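Side-chain contacts in 2,3-dimethylmalate lyase (Aspergillus niger, PDB 3FA4), which is a lyase of the phosphoenolpyruvate phosphomutase family, built on a TIM-barrel fold that holds a magnesium ion: residues T139-A144 / R177-A182; Q103-G108 / S153-I158; H167-S172 / R199-D204; A41-G46 / A111-D116; A47-S52 / N65-N70. All blocks are in the same frame, centred on the assembly; numbering follows the deposited sequence.

Contact 1 of 5, residues T139-A144 / R177-A182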
# COMPACT_ATOMS: atom_id res chain seq x y z
N THR B 139 -6.19 -1.63 28.72
CA THR B 139 -5.34 -0.62 28.11
C THR B 139 -5.60 -0.40 26.60
O THR B 139 -5.45 0.71 26.12
CB THR B 139 -3.90 -0.97 28.40
OG1 THR B 139 -3.56 -0.40 29.66
CG2 THR B 139 -2.96 -0.54 27.33
N ARG B 140 -5.98 -1.45 25.88
CA ARG B 140 -6.26 -1.36 24.45
C ARG B 140 -7.63 -0.78 24.30
O ARG B 140 -7.84 0.10 23.48
CB ARG B 140 -6.21 -2.73 23.82
CG ARG B 140 -4.90 -3.49 24.07
CD ARG B 140 -5.03 -4.90 23.49
NE ARG B 140 -3.75 -5.60 23.44
CZ ARG B 140 -3.64 -6.90 23.30
NH1 ARG B 140 -4.76 -7.65 23.16
NH2 ARG B 140 -2.42 -7.45 23.23
N ILE B 141 -8.56 -1.25 25.13
CA ILE B 141 -9.93 -0.65 25.21
C ILE B 141 -9.95 0.86 25.43
O ILE B 141 -10.53 1.55 24.65
CB ILE B 141 -10.88 -1.39 26.17
CG1 ILE B 141 -10.89 -2.90 25.84
CG2 ILE B 141 -12.30 -0.82 26.08
CD1 ILE B 141 -11.24 -3.25 24.37
N ARG B 142 -9.27 1.32 26.46
CA ARG B 142 -9.18 2.72 26.84
C ARG B 142 -8.60 3.58 25.74
O ARG B 142 -9.15 4.56 25.41
CB ARG B 142 -8.44 2.89 28.17
CG ARG B 142 -8.74 4.18 28.95
CD ARG B 142 -8.51 4.12 30.47
NE ARG B 142 -8.41 2.77 30.96
CZ ARG B 142 -7.37 2.26 31.60
NH1 ARG B 142 -6.30 2.95 31.89
NH2 ARG B 142 -7.40 1.01 31.96
N ALA B 143 -7.52 3.15 25.15
CA ALA B 143 -6.82 3.83 24.05
C ALA B 143 -7.66 4.02 22.78
O ALA B 143 -7.52 5.01 22.07
CB ALA B 143 -5.51 3.08 23.72
N ALA B 144 -8.53 3.06 22.50
CA ALA B 144 -9.54 3.09 21.41
C ALA B 144 -10.66 4.09 21.71
O ALA B 144 -10.99 4.96 20.91
CB ALA B 144 -10.13 1.65 21.21
N ARG B 177 -16.77 -7.05 31.56
CA ARG B 177 -17.19 -5.98 32.49
C ARG B 177 -16.06 -4.95 32.69
O ARG B 177 -16.30 -3.75 32.69
CB ARG B 177 -17.54 -6.59 33.85
CG ARG B 177 -18.93 -7.08 33.95
CD ARG B 177 -19.21 -7.66 35.33
NE ARG B 177 -20.55 -8.27 35.41
CZ ARG B 177 -20.87 -9.38 36.12
NH1 ARG B 177 -19.96 -10.08 36.83
NH2 ARG B 177 -22.12 -9.80 36.08
N ALA B 178 -14.81 -5.38 32.81
CA ALA B 178 -13.73 -4.41 32.84
C ALA B 178 -13.77 -3.55 31.55
O ALA B 178 -13.60 -2.36 31.61
CB ALA B 178 -12.41 -5.10 33.02
N ALA B 179 -14.01 -4.14 30.39
CA ALA B 179 -13.97 -3.36 29.15
C ALA B 179 -15.25 -2.50 28.95
O ALA B 179 -15.21 -1.46 28.33
CB ALA B 179 -13.71 -4.24 27.96
N ARG B 180 -16.37 -2.96 29.48
CA ARG B 180 -17.57 -2.14 29.52
C ARG B 180 -17.34 -0.90 30.36
O ARG B 180 -17.77 0.18 29.97
CB ARG B 180 -18.76 -2.92 30.11
CG ARG B 180 -20.03 -2.08 30.25
CD ARG B 180 -21.07 -2.86 31.02
NE ARG B 180 -22.35 -2.17 31.01
CZ ARG B 180 -23.51 -2.65 31.51
NH1 ARG B 180 -23.53 -3.87 32.06
NH2 ARG B 180 -24.65 -1.91 31.47
N ASP B 181 -16.72 -1.07 31.53
CA ASP B 181 -16.32 0.04 32.41
C ASP B 181 -15.29 1.02 31.82
O ASP B 181 -15.14 2.14 32.31
CB ASP B 181 -15.84 -0.49 33.78
CG ASP B 181 -16.95 -1.18 34.56
OD1 ASP B 181 -18.03 -1.53 34.03
OD2 ASP B 181 -16.78 -1.38 35.76
N ALA B 182 -14.59 0.63 30.76
CA ALA B 182 -13.53 1.47 30.19
C ALA B 182 -14.05 2.10 28.92
O ALA B 182 -13.33 2.81 28.28
CB ALA B 182 -12.24 0.68 29.98
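Ile141 is the first residue of 139-144 to reach the other helix, and it does so with both branches of its side chain. CG1 lies against the methyl CB of Ala179 at 3.8 Å. CG2 stands anti to the backbone N (chi1, defined on CG1, is -51°), and this aims it between Ala179 and Ala182. There it meets the carbonyl O of Ala179 at 3.7 Å and, more loosely, CB of Ala182 at 4.2 Å. The same Ala179 O receives a weak backbone bond from Ala182 N, at the final turn of helix 169-181, and the isoleucine methyl rests on that turn. In the TIM barrel, helices 134-151 and 169-181 follow one another round the outside, with strand 156-161 between them in the chain; Ile141 and Ala179 both also pack on Ala159 of that strand, so the pair fills the angle between two helices and the sheet. One residue on, the contact moves outward to Arg142. Its backbone comes close, with CA atoms of Arg142 and Ala182 5.6 Å apart. The long side chain runs past this point with CG anti to the backbone N (chi1 -157°), and Ala182 CB sits at the edge of its guanidinium, near the plane, 4.5 Å from Arg142 NE. Arg142 also packs on Gly292 of the second subunit.

Contact 2 of 5, residues Q103-G108 / S153-I158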
# COMPACT_ATOMS: atom_id res chain seq x y z
N GLN B 103 -7.64 5.73 11.67
CA GLN B 103 -7.66 5.18 10.33
C GLN B 103 -8.94 4.40 9.96
O GLN B 103 -9.50 4.64 8.91
CB GLN B 103 -6.44 4.29 10.13
CG GLN B 103 -5.19 5.07 10.05
CD GLN B 103 -4.04 4.26 9.63
OE1 GLN B 103 -4.23 3.29 8.90
NE2 GLN B 103 -2.82 4.66 10.03
N TYR B 104 -9.39 3.47 10.79
CA TYR B 104 -10.74 2.88 10.62
C TYR B 104 -11.86 3.92 10.59
O TYR B 104 -12.76 3.83 9.78
CB TYR B 104 -11.04 1.86 11.74
CG TYR B 104 -10.55 0.42 11.48
CD1 TYR B 104 -9.33 0.16 10.91
CD2 TYR B 104 -11.35 -0.70 11.86
CE1 TYR B 104 -8.88 -1.17 10.71
CE2 TYR B 104 -10.93 -2.02 11.66
CZ TYR B 104 -9.69 -2.21 11.08
OH TYR B 104 -9.27 -3.47 10.86
N SER B 105 -11.82 4.90 11.48
CA SER B 105 -12.83 5.95 11.49
C SER B 105 -12.85 6.76 10.20
O SER B 105 -13.90 6.83 9.57
CB SER B 105 -12.60 6.88 12.67
OG SER B 105 -12.57 6.07 13.82
N ARG B 106 -11.72 7.39 9.83
CA ARG B 106 -11.55 8.07 8.51
C ARG B 106 -11.99 7.26 7.30
O ARG B 106 -12.50 7.81 6.37
CB ARG B 106 -10.10 8.55 8.30
CG ARG B 106 -9.72 9.65 9.24
CD ARG B 106 -8.42 10.39 8.81
NE ARG B 106 -7.29 9.50 8.59
CZ ARG B 106 -6.39 9.25 9.53
NH1 ARG B 106 -6.54 9.83 10.73
NH2 ARG B 106 -5.34 8.46 9.28
N SER B 107 -11.72 5.95 7.30
CA SER B 107 -12.18 4.98 6.29
C SER B 107 -13.68 4.70 6.21
O SER B 107 -14.15 4.18 5.24
CB SER B 107 -11.54 3.66 6.55
OG SER B 107 -10.14 3.73 6.34
N GLY B 108 -14.41 5.00 7.25
CA GLY B 108 -15.86 4.88 7.22
C GLY B 108 -16.33 3.59 7.82
O GLY B 108 -17.52 3.24 7.67
N SER B 153 -15.22 10.86 16.75
CA SER B 153 -15.70 9.74 15.94
C SER B 153 -16.61 8.84 16.71
O SER B 153 -16.34 8.54 17.88
CB SER B 153 -14.52 8.96 15.44
OG SER B 153 -14.94 7.69 15.03
N ASP B 154 -17.71 8.46 16.06
CA ASP B 154 -18.76 7.58 16.60
C ASP B 154 -18.48 6.11 16.29
O ASP B 154 -19.33 5.27 16.50
CB ASP B 154 -20.07 7.85 15.89
CG ASP B 154 -20.78 9.11 16.37
OD1 ASP B 154 -20.50 9.56 17.49
OD2 ASP B 154 -21.66 9.63 15.62
N ILE B 155 -17.30 5.77 15.77
CA ILE B 155 -17.02 4.38 15.52
C ILE B 155 -17.38 3.61 16.82
O ILE B 155 -17.13 4.11 17.90
CB ILE B 155 -15.52 4.17 15.01
CG1 ILE B 155 -15.36 2.77 14.34
CG2 ILE B 155 -14.55 4.43 16.13
CD1 ILE B 155 -14.14 2.56 13.55
N VAL B 156 -18.01 2.43 16.67
CA VAL B 156 -18.47 1.53 17.73
C VAL B 156 -17.34 0.56 18.17
O VAL B 156 -16.84 -0.18 17.38
CB VAL B 156 -19.82 0.81 17.24
CG1 VAL B 156 -20.23 -0.39 18.08
CG2 VAL B 156 -20.98 1.82 17.20
N VAL B 157 -16.92 0.64 19.42
CA VAL B 157 -15.88 -0.24 19.96
C VAL B 157 -16.48 -1.53 20.50
O VAL B 157 -17.26 -1.53 21.45
CB VAL B 157 -14.98 0.48 21.01
CG1 VAL B 157 -13.86 -0.41 21.40
CG2 VAL B 157 -14.36 1.74 20.38
N ILE B 158 -16.16 -2.64 19.84
CA ILE B 158 -16.60 -3.93 20.34
C ILE B 158 -15.46 -4.56 21.12
O ILE B 158 -14.38 -4.59 20.59
CB ILE B 158 -17.08 -4.84 19.23
CG1 ILE B 158 -18.09 -4.08 18.31
CG2 ILE B 158 -17.64 -6.09 19.87
CD1 ILE B 158 -18.81 -4.87 17.22
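Two serine hydroxyls, Ser105 OG and Ser153 OG, meet where helix 94-107 of the TIM barrel lies against the loop leading into strand 156-161. Ser153 donates to Ser105 across 3.1 Å. Its OG stands anti to the backbone N (chi1 162°), which also brings it under the amide of Ile155: the N-H of Ile155 points almost straight at it, at 170°, and completes an ST turn. Ser153 OG thus gives one bond and takes another. Ser105 takes a different staggered position, OG beside its own N (chi1 -54°), and bonds back to Thr101 O one turn earlier, so this buried hydroxyl has partners on helix and loop alike. Ile155 adds carbon contacts beside Ser105. CG2 is wedged between the backbone N and the carbonyl carbon of its own residue and approaches Ser105 OG to 3.5 Å, while the extended CG1-CD1 arm reaches on to Tyr104. The tyrosine ring leads away, and its OH hydrogen-bonds Asp86 O, leaving CB as the part that touches. Met2 of the second subunit packs on both serines. On the apolar side of the serine bond, Ile155 CD1 rests 3.7 Å from Tyr104 CB.

Contact 3 of 5, residues H167-S172 / R199-D204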
# COMPACT_ATOMS: atom_id res chain seq x y z
N HIS B 167 -9.65 -19.66 30.51
CA HIS B 167 -9.86 -19.30 31.92
C HIS B 167 -11.34 -19.46 32.40
O HIS B 167 -11.65 -19.24 33.58
CB HIS B 167 -9.38 -17.87 32.31
CG HIS B 167 -8.11 -17.40 31.67
ND1 HIS B 167 -6.90 -18.03 31.83
CD2 HIS B 167 -7.85 -16.29 30.93
CE1 HIS B 167 -5.95 -17.38 31.17
NE2 HIS B 167 -6.50 -16.30 30.63
N GLY B 168 -12.24 -19.81 31.48
CA GLY B 168 -13.61 -20.24 31.80
C GLY B 168 -14.56 -19.10 32.00
O GLY B 168 -14.15 -17.94 32.07
N TYR B 169 -15.85 -19.43 32.11
CA TYR B 169 -16.92 -18.43 32.03
C TYR B 169 -16.80 -17.18 32.90
O TYR B 169 -16.90 -16.09 32.39
CB TYR B 169 -18.28 -19.09 32.19
CG TYR B 169 -19.42 -18.14 32.04
CD1 TYR B 169 -19.92 -17.79 30.77
CD2 TYR B 169 -20.01 -17.57 33.18
CE1 TYR B 169 -21.02 -16.91 30.64
CE2 TYR B 169 -21.10 -16.68 33.06
CZ TYR B 169 -21.58 -16.34 31.81
OH TYR B 169 -22.65 -15.48 31.77
N GLU B 170 -16.61 -17.30 34.21
CA GLU B 170 -16.62 -16.12 35.08
C GLU B 170 -15.48 -15.14 34.81
O GLU B 170 -15.61 -13.96 35.09
CB GLU B 170 -16.53 -16.51 36.55
CG GLU B 170 -17.82 -16.92 37.15
CD GLU B 170 -17.84 -16.63 38.66
OE1 GLU B 170 -16.74 -16.53 39.34
OE2 GLU B 170 -18.98 -16.47 39.15
N GLU B 171 -14.35 -15.64 34.32
CA GLU B 171 -13.20 -14.80 34.07
C GLU B 171 -13.55 -14.02 32.83
O GLU B 171 -13.21 -12.81 32.75
CB GLU B 171 -11.90 -15.61 33.89
CG GLU B 171 -10.57 -14.81 33.53
CD GLU B 171 -10.32 -13.53 34.35
OE1 GLU B 171 -11.07 -13.22 35.31
OE2 GLU B 171 -9.36 -12.79 34.03
N SER B 172 -14.22 -14.70 31.90
CA SER B 172 -14.67 -14.12 30.61
C SER B 172 -15.60 -12.95 30.85
O SER B 172 -15.44 -11.87 30.30
CB SER B 172 -15.44 -15.16 29.79
OG SER B 172 -14.55 -16.05 29.17
N ARG B 199 -27.84 -17.47 26.99
CA ARG B 199 -28.81 -16.82 27.82
C ARG B 199 -28.20 -16.21 29.11
O ARG B 199 -28.45 -15.07 29.40
CB ARG B 199 -29.97 -17.77 28.12
CG ARG B 199 -30.71 -18.24 26.87
CD ARG B 199 -32.02 -19.05 27.23
NE ARG B 199 -32.44 -19.69 26.00
CZ ARG B 199 -32.25 -20.98 25.70
NH1 ARG B 199 -31.73 -21.83 26.61
NH2 ARG B 199 -32.60 -21.41 24.49
N GLN B 200 -27.34 -16.95 29.83
CA GLN B 200 -26.63 -16.42 31.00
C GLN B 200 -25.84 -15.13 30.71
O GLN B 200 -25.92 -14.16 31.51
CB GLN B 200 -25.71 -17.48 31.65
CG GLN B 200 -25.27 -17.14 33.07
CD GLN B 200 -26.47 -17.07 34.00
OE1 GLN B 200 -26.72 -16.07 34.69
NE2 GLN B 200 -27.26 -18.13 33.97
N VAL B 201 -25.11 -15.07 29.60
CA VAL B 201 -24.21 -13.92 29.38
C VAL B 201 -24.99 -12.68 29.05
O VAL B 201 -24.57 -11.58 29.42
CB VAL B 201 -23.02 -14.19 28.39
CG1 VAL B 201 -23.52 -14.33 27.00
CG2 VAL B 201 -21.92 -13.10 28.49
N ILE B 202 -26.14 -12.85 28.37
CA ILE B 202 -27.09 -11.76 28.16
C ILE B 202 -27.57 -11.22 29.51
O ILE B 202 -27.59 -10.00 29.73
CB ILE B 202 -28.27 -12.19 27.22
CG1 ILE B 202 -27.75 -12.28 25.80
CG2 ILE B 202 -29.46 -11.19 27.27
CD1 ILE B 202 -28.46 -13.29 24.99
N GLN B 203 -27.93 -12.11 30.43
CA GLN B 203 -28.37 -11.70 31.78
C GLN B 203 -27.26 -11.12 32.66
O GLN B 203 -27.49 -10.17 33.35
CB GLN B 203 -29.09 -12.86 32.47
CG GLN B 203 -29.17 -12.71 33.99
CD GLN B 203 -29.78 -13.94 34.69
OE1 GLN B 203 -30.81 -14.48 34.23
NE2 GLN B 203 -29.18 -14.35 35.85
N ASP B 204 -26.05 -11.67 32.58
CA ASP B 204 -24.87 -11.21 33.29
C ASP B 204 -24.34 -9.84 32.91
O ASP B 204 -23.83 -9.10 33.78
CB ASP B 204 -23.76 -12.25 33.17
CG ASP B 204 -23.99 -13.44 34.09
OD1 ASP B 204 -24.88 -13.36 34.96
OD2 ASP B 204 -23.32 -14.46 33.97
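The Tyr169 ring meets helix 195-204 with its hydroxyl end and rim. Asp204 OD2 lies at the ring edge, in its plane, Val201 CB also sits at the edge near that plane, and Gln200 CG approaches obliquely. The carboxylate of Asp204 is turned 47° against the ring. Tyr169 OH donates to Asp204 OD2 over 2.5 Å, a length so short that its exact value is uncertain, meeting the anti side of the oxygen and standing 33° out of the carboxylate plane. The same oxygen passes 3.3 Å from Tyr169 CE2, so it nestles at the corner formed by the hydroxyl and the neighbouring ring carbon. With CG anti to the backbone N (chi1 -177°), the tyrosine extends straight out from the first turn of its helix and bridges a gap across which the CA atoms of Tyr169 and Val201 are 9.0 Å apart. Helices 169-181 and 195-204 are consecutive outer helices of the TIM barrel, joined through strand 186-189, and Leu189 of that strand touches both Ser172 and Val201. Leu164 of the short helix 164-167 packs on Tyr169. Gly168, with positive phi, is the N-cap before the tyrosine, and its O receives the backbone N of Ser172. On the far helix, the hydroxyl is set down among carbons as well: Val201 CA lies 3.3 Å from Tyr169 OH and Gln200 CG 3.4 Å from it. A phenol donating to Asp204 would probably help stabilise the ionised carboxylate. The backbone O of Asp204 accepts separately from Arg177 NH2.

Contact 4 of 5, residues A41-G46 / A111-D116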
# COMPACT_ATOMS: atom_id res chain seq x y z
N ALA B 41 -26.09 -4.69 6.81
CA ALA B 41 -24.86 -4.62 7.58
C ALA B 41 -23.95 -5.69 7.05
O ALA B 41 -24.43 -6.71 6.57
CB ALA B 41 -25.16 -4.86 9.06
N LEU B 42 -22.64 -5.47 7.10
CA LEU B 42 -21.71 -6.49 6.70
C LEU B 42 -20.66 -6.65 7.81
O LEU B 42 -20.49 -5.78 8.67
CB LEU B 42 -21.04 -6.12 5.40
CG LEU B 42 -21.81 -5.69 4.17
CD1 LEU B 42 -20.88 -4.94 3.24
CD2 LEU B 42 -22.55 -6.90 3.48
N TYR B 43 -19.96 -7.78 7.78
CA TYR B 43 -18.93 -8.03 8.74
C TYR B 43 -17.70 -8.37 7.94
O TYR B 43 -17.75 -9.35 7.24
CB TYR B 43 -19.32 -9.20 9.69
CG TYR B 43 -18.20 -9.65 10.54
CD1 TYR B 43 -17.64 -8.82 11.53
CD2 TYR B 43 -17.60 -10.86 10.29
CE1 TYR B 43 -16.54 -9.22 12.29
CE2 TYR B 43 -16.46 -11.27 11.03
CZ TYR B 43 -15.95 -10.46 12.00
OH TYR B 43 -14.88 -10.94 12.69
N MET B 44 -16.61 -7.61 8.09
CA MET B 44 -15.33 -7.99 7.47
C MET B 44 -14.60 -8.94 8.31
O MET B 44 -14.07 -8.56 9.37
CB MET B 44 -14.43 -6.79 7.25
CG MET B 44 -13.24 -7.12 6.43
SD MET B 44 -12.02 -5.83 6.36
CE MET B 44 -11.01 -6.23 7.83
N THR B 45 -14.50 -10.18 7.85
CA THR B 45 -13.79 -11.20 8.60
C THR B 45 -12.27 -11.10 8.39
O THR B 45 -11.79 -10.91 7.26
CB THR B 45 -14.30 -12.60 8.18
OG1 THR B 45 -13.37 -13.62 8.57
CG2 THR B 45 -14.47 -12.71 6.65
N GLY B 46 -11.49 -11.26 9.46
CA GLY B 46 -10.06 -11.18 9.34
C GLY B 46 -9.55 -12.50 8.81
O GLY B 46 -8.55 -12.53 8.16
N ALA B 111 -17.88 -0.19 13.09
CA ALA B 111 -17.54 -0.79 14.36
C ALA B 111 -16.31 -1.66 14.10
O ALA B 111 -16.11 -2.05 12.98
CB ALA B 111 -18.70 -1.66 14.85
N PHE B 112 -15.50 -1.96 15.10
CA PHE B 112 -14.40 -2.95 14.92
C PHE B 112 -14.26 -3.70 16.20
O PHE B 112 -14.49 -3.14 17.26
CB PHE B 112 -13.04 -2.27 14.58
CG PHE B 112 -12.60 -1.21 15.56
CD1 PHE B 112 -11.80 -1.53 16.65
CD2 PHE B 112 -12.94 0.11 15.38
CE1 PHE B 112 -11.35 -0.54 17.53
CE2 PHE B 112 -12.53 1.10 16.27
CZ PHE B 112 -11.72 0.77 17.34
N HIS B 113 -13.94 -4.98 16.17
CA HIS B 113 -13.62 -5.58 17.48
C HIS B 113 -12.13 -5.66 17.83
O HIS B 113 -11.34 -5.86 16.97
CB HIS B 113 -14.32 -6.93 17.75
CG HIS B 113 -14.22 -7.93 16.65
ND1 HIS B 113 -13.09 -8.71 16.43
CD2 HIS B 113 -15.13 -8.30 15.71
CE1 HIS B 113 -13.30 -9.50 15.39
NE2 HIS B 113 -14.52 -9.28 14.93
N ILE B 114 -11.82 -5.55 19.13
CA ILE B 114 -10.44 -5.68 19.69
C ILE B 114 -10.41 -6.73 20.83
O ILE B 114 -11.27 -6.70 21.70
CB ILE B 114 -9.89 -4.28 20.15
CG1 ILE B 114 -9.10 -3.67 19.02
CG2 ILE B 114 -8.98 -4.36 21.40
CD1 ILE B 114 -8.74 -2.38 19.31
N GLU B 115 -9.48 -7.67 20.76
CA GLU B 115 -9.48 -8.84 21.64
C GLU B 115 -8.31 -8.88 22.65
O GLU B 115 -7.39 -8.00 22.60
CB GLU B 115 -9.55 -10.16 20.83
CG GLU B 115 -8.34 -10.44 20.00
CD GLU B 115 -8.58 -11.35 18.77
OE1 GLU B 115 -9.30 -10.97 17.84
OE2 GLU B 115 -7.91 -12.43 18.66
N ASP B 116 -8.35 -9.86 23.58
CA ASP B 116 -7.42 -9.91 24.72
C ASP B 116 -6.20 -10.88 24.52
O ASP B 116 -5.43 -11.16 25.46
CB ASP B 116 -8.19 -10.18 26.03
CG ASP B 116 -9.07 -11.38 25.93
OD1 ASP B 116 -9.21 -11.93 24.81
OD2 ASP B 116 -9.63 -11.78 26.96
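Tyr43 and His113 meet through a single hydrogen bond inside the TIM barrel, Tyr43 OH to His113 NE2 at 2.8 Å. Their strands, 42-44 and 111-114, are not neighbours: strand 83-86 runs between them, and the two side chains span the distance over it. The tight part is confined to the hydroxyl corner. There His113 NE2 lies in the plane of the tyrosine ring, 3.3 Å from Tyr43 CE1 as well as close to the oxygen. The rings are turned only 21° against each other and meet rim to rim, with centroids 5.6 Å apart, so neither covers a face of the other. Packing slackens across the imidazole, where CD2 of His113 is 3.8 Å from Tyr43 CE1, and beyond these two residues the segments do not touch at all. Tyr43 reaches over with CG anti to the backbone N (chi1 170°), whereas the histidine is folded above its own backbone (chi1 48°). Other partners complete the surroundings: Phe188 stacks edge-to-face with His113, and Asp86, a magnesium ligand together with Asp88, touches both side chains. The side chain of His113 is about 5 Å from the magnesium ion. Either group could donate in this bond; whichever does, it ties the imidazole to the phenol and probably restrains the rotation of the buried imidazole beside the metal site.

Contact 5 of 5, residues A47-S52 / N65-N70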
# COMPACT_ATOMS: atom_id res chain seq x y z
N ALA B 47 -10.26 -13.62 9.07
CA ALA B 47 -9.80 -14.91 8.57
C ALA B 47 -9.89 -14.94 7.06
O ALA B 47 -8.98 -15.42 6.41
CB ALA B 47 -10.57 -16.08 9.20
N GLY B 48 -10.96 -14.36 6.53
CA GLY B 48 -11.17 -14.19 5.11
C GLY B 48 -10.27 -13.20 4.40
O GLY B 48 -9.96 -13.43 3.21
N THR B 49 -9.84 -12.12 5.09
CA THR B 49 -8.84 -11.14 4.57
C THR B 49 -7.49 -11.81 4.46
O THR B 49 -6.85 -11.73 3.43
CB THR B 49 -8.75 -9.87 5.49
OG1 THR B 49 -10.07 -9.31 5.66
CG2 THR B 49 -7.79 -8.75 4.98
N ALA B 50 -7.05 -12.50 5.51
CA ALA B 50 -5.86 -13.31 5.47
C ALA B 50 -5.93 -14.31 4.33
O ALA B 50 -4.95 -14.48 3.64
CB ALA B 50 -5.72 -14.05 6.84
N ALA B 51 -7.06 -15.03 4.17
CA ALA B 51 -7.23 -16.00 3.06
C ALA B 51 -7.19 -15.35 1.67
O ALA B 51 -6.47 -15.81 0.79
CB ALA B 51 -8.51 -16.80 3.24
N SER B 52 -7.91 -14.23 1.49
CA SER B 52 -7.94 -13.52 0.19
C SER B 52 -6.72 -12.61 -0.12
O SER B 52 -6.18 -12.58 -1.21
CB SER B 52 -9.21 -12.71 0.14
OG SER B 52 -9.46 -12.23 -1.15
N ASN B 65 -2.07 -1.89 7.73
CA ASN B 65 -2.17 -1.55 6.33
C ASN B 65 -3.15 -2.48 5.56
O ASN B 65 -4.09 -2.02 4.94
CB ASN B 65 -0.80 -1.64 5.69
CG ASN B 65 0.21 -0.69 6.32
OD1 ASN B 65 0.44 -0.72 7.52
ND2 ASN B 65 0.88 0.09 5.51
N ASP B 66 -2.89 -3.79 5.57
CA ASP B 66 -3.82 -4.73 4.91
C ASP B 66 -5.28 -4.58 5.30
O ASP B 66 -6.17 -4.56 4.45
CB ASP B 66 -3.44 -6.16 5.19
CG ASP B 66 -1.97 -6.45 4.92
OD1 ASP B 66 -1.31 -5.83 4.06
OD2 ASP B 66 -1.47 -7.31 5.64
N MET B 67 -5.49 -4.57 6.61
CA MET B 67 -6.73 -4.75 7.25
C MET B 67 -7.57 -3.52 7.08
O MET B 67 -8.73 -3.61 6.74
CB MET B 67 -6.41 -5.06 8.72
CG MET B 67 -6.09 -6.55 8.93
SD MET B 67 -7.59 -7.63 8.93
CE MET B 67 -6.87 -9.06 8.23
N ARG B 68 -6.98 -2.34 7.31
CA ARG B 68 -7.60 -1.06 6.98
C ARG B 68 -7.88 -0.85 5.49
O ARG B 68 -8.89 -0.25 5.16
CB ARG B 68 -6.70 0.08 7.46
CG ARG B 68 -7.30 1.46 7.21
CD ARG B 68 -6.72 2.12 5.98
NE ARG B 68 -7.39 3.41 5.77
CZ ARG B 68 -6.88 4.61 6.04
NH1 ARG B 68 -5.66 4.75 6.51
NH2 ARG B 68 -7.58 5.67 5.80
N ALA B 69 -6.99 -1.31 4.59
CA ALA B 69 -7.25 -1.11 3.15
C ALA B 69 -8.50 -1.91 2.74
O ALA B 69 -9.38 -1.40 2.00
CB ALA B 69 -6.08 -1.43 2.33
N ASN B 70 -8.65 -3.09 3.36
CA ASN B 70 -9.77 -4.01 3.03
C ASN B 70 -11.05 -3.49 3.65
O ASN B 70 -12.03 -3.44 2.95
CB ASN B 70 -9.45 -5.49 3.35
CG ASN B 70 -10.26 -6.48 2.49
OD1 ASN B 70 -10.32 -6.37 1.30
ND2 ASN B 70 -10.85 -7.46 3.10
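This is a buried helix-helix contact in which Thr49, on helix 46-54 just after strand 42-44, meets Met67 and Asn70 of helix 64-75. The short segments lie steeply across each other, their directions 104° apart and their axes 10.7 Å apart at closest approach. Met44 of strand 42-44 packs on all three side chains and forms the floor toward the barrel. The apolar half is tight: the Met67 methyl CE presses on Thr49 at 3.4 Å from CG2 and the same from CB, both shorter than usual van der Waals contact. Bends at chi2 and chi3 bring the end of the methionine round to this spot. Thr49 turns CG2 anti to its N, so that the methyl faces helix 64-75, with Asn70 CB 4.0 Å from CG2. Its hydroxyl then lies beside the N and donates to Thr45 O one turn back. Asn70 approaches from the opposite direction, and its ND2 gives that hydroxyl only a weak bond, 3.3 Å from Thr49 OG1 with an angle of 134° at the hydrogen; the stronger partner of ND2 is Tyr26 O. Beyond the contact, Ser52 bonds Asp27 of the third subunit. The threonine is thus held mainly by packing and by its bond to Thr45 O, at the N-cap of its helix; the weak, bent hydrogen bond from Asn70 probably adds little, though it gives the buried hydroxyl a donor as well as an acceptor.

Overall arrangement
From the N terminus, strand 42-44 opens contact 4, and before its partner arrives helices 46-54 and 64-75 have already met in contact 5, wholly within that loop. Contact 2 begins on helix 94-107 just before strand 111-114 closes contact 4, so these two cross; strands 111-114 and 156-161 are also neighbours in the sheet. Helix 134-151 starts contact 1 before 153-158 completes contact 2, and contact 3 starts at 167-172 before 177-182 completes contact 1, giving two further crossings. Contacts 1 and 3 share helix 169-181. Contact 4 ties the barrel interior, contacts 1 and 3 join outer helices, contact 5 joins the helix after strand 42-44 to helix 64-75, and contact 2 a helix to a strand entrance.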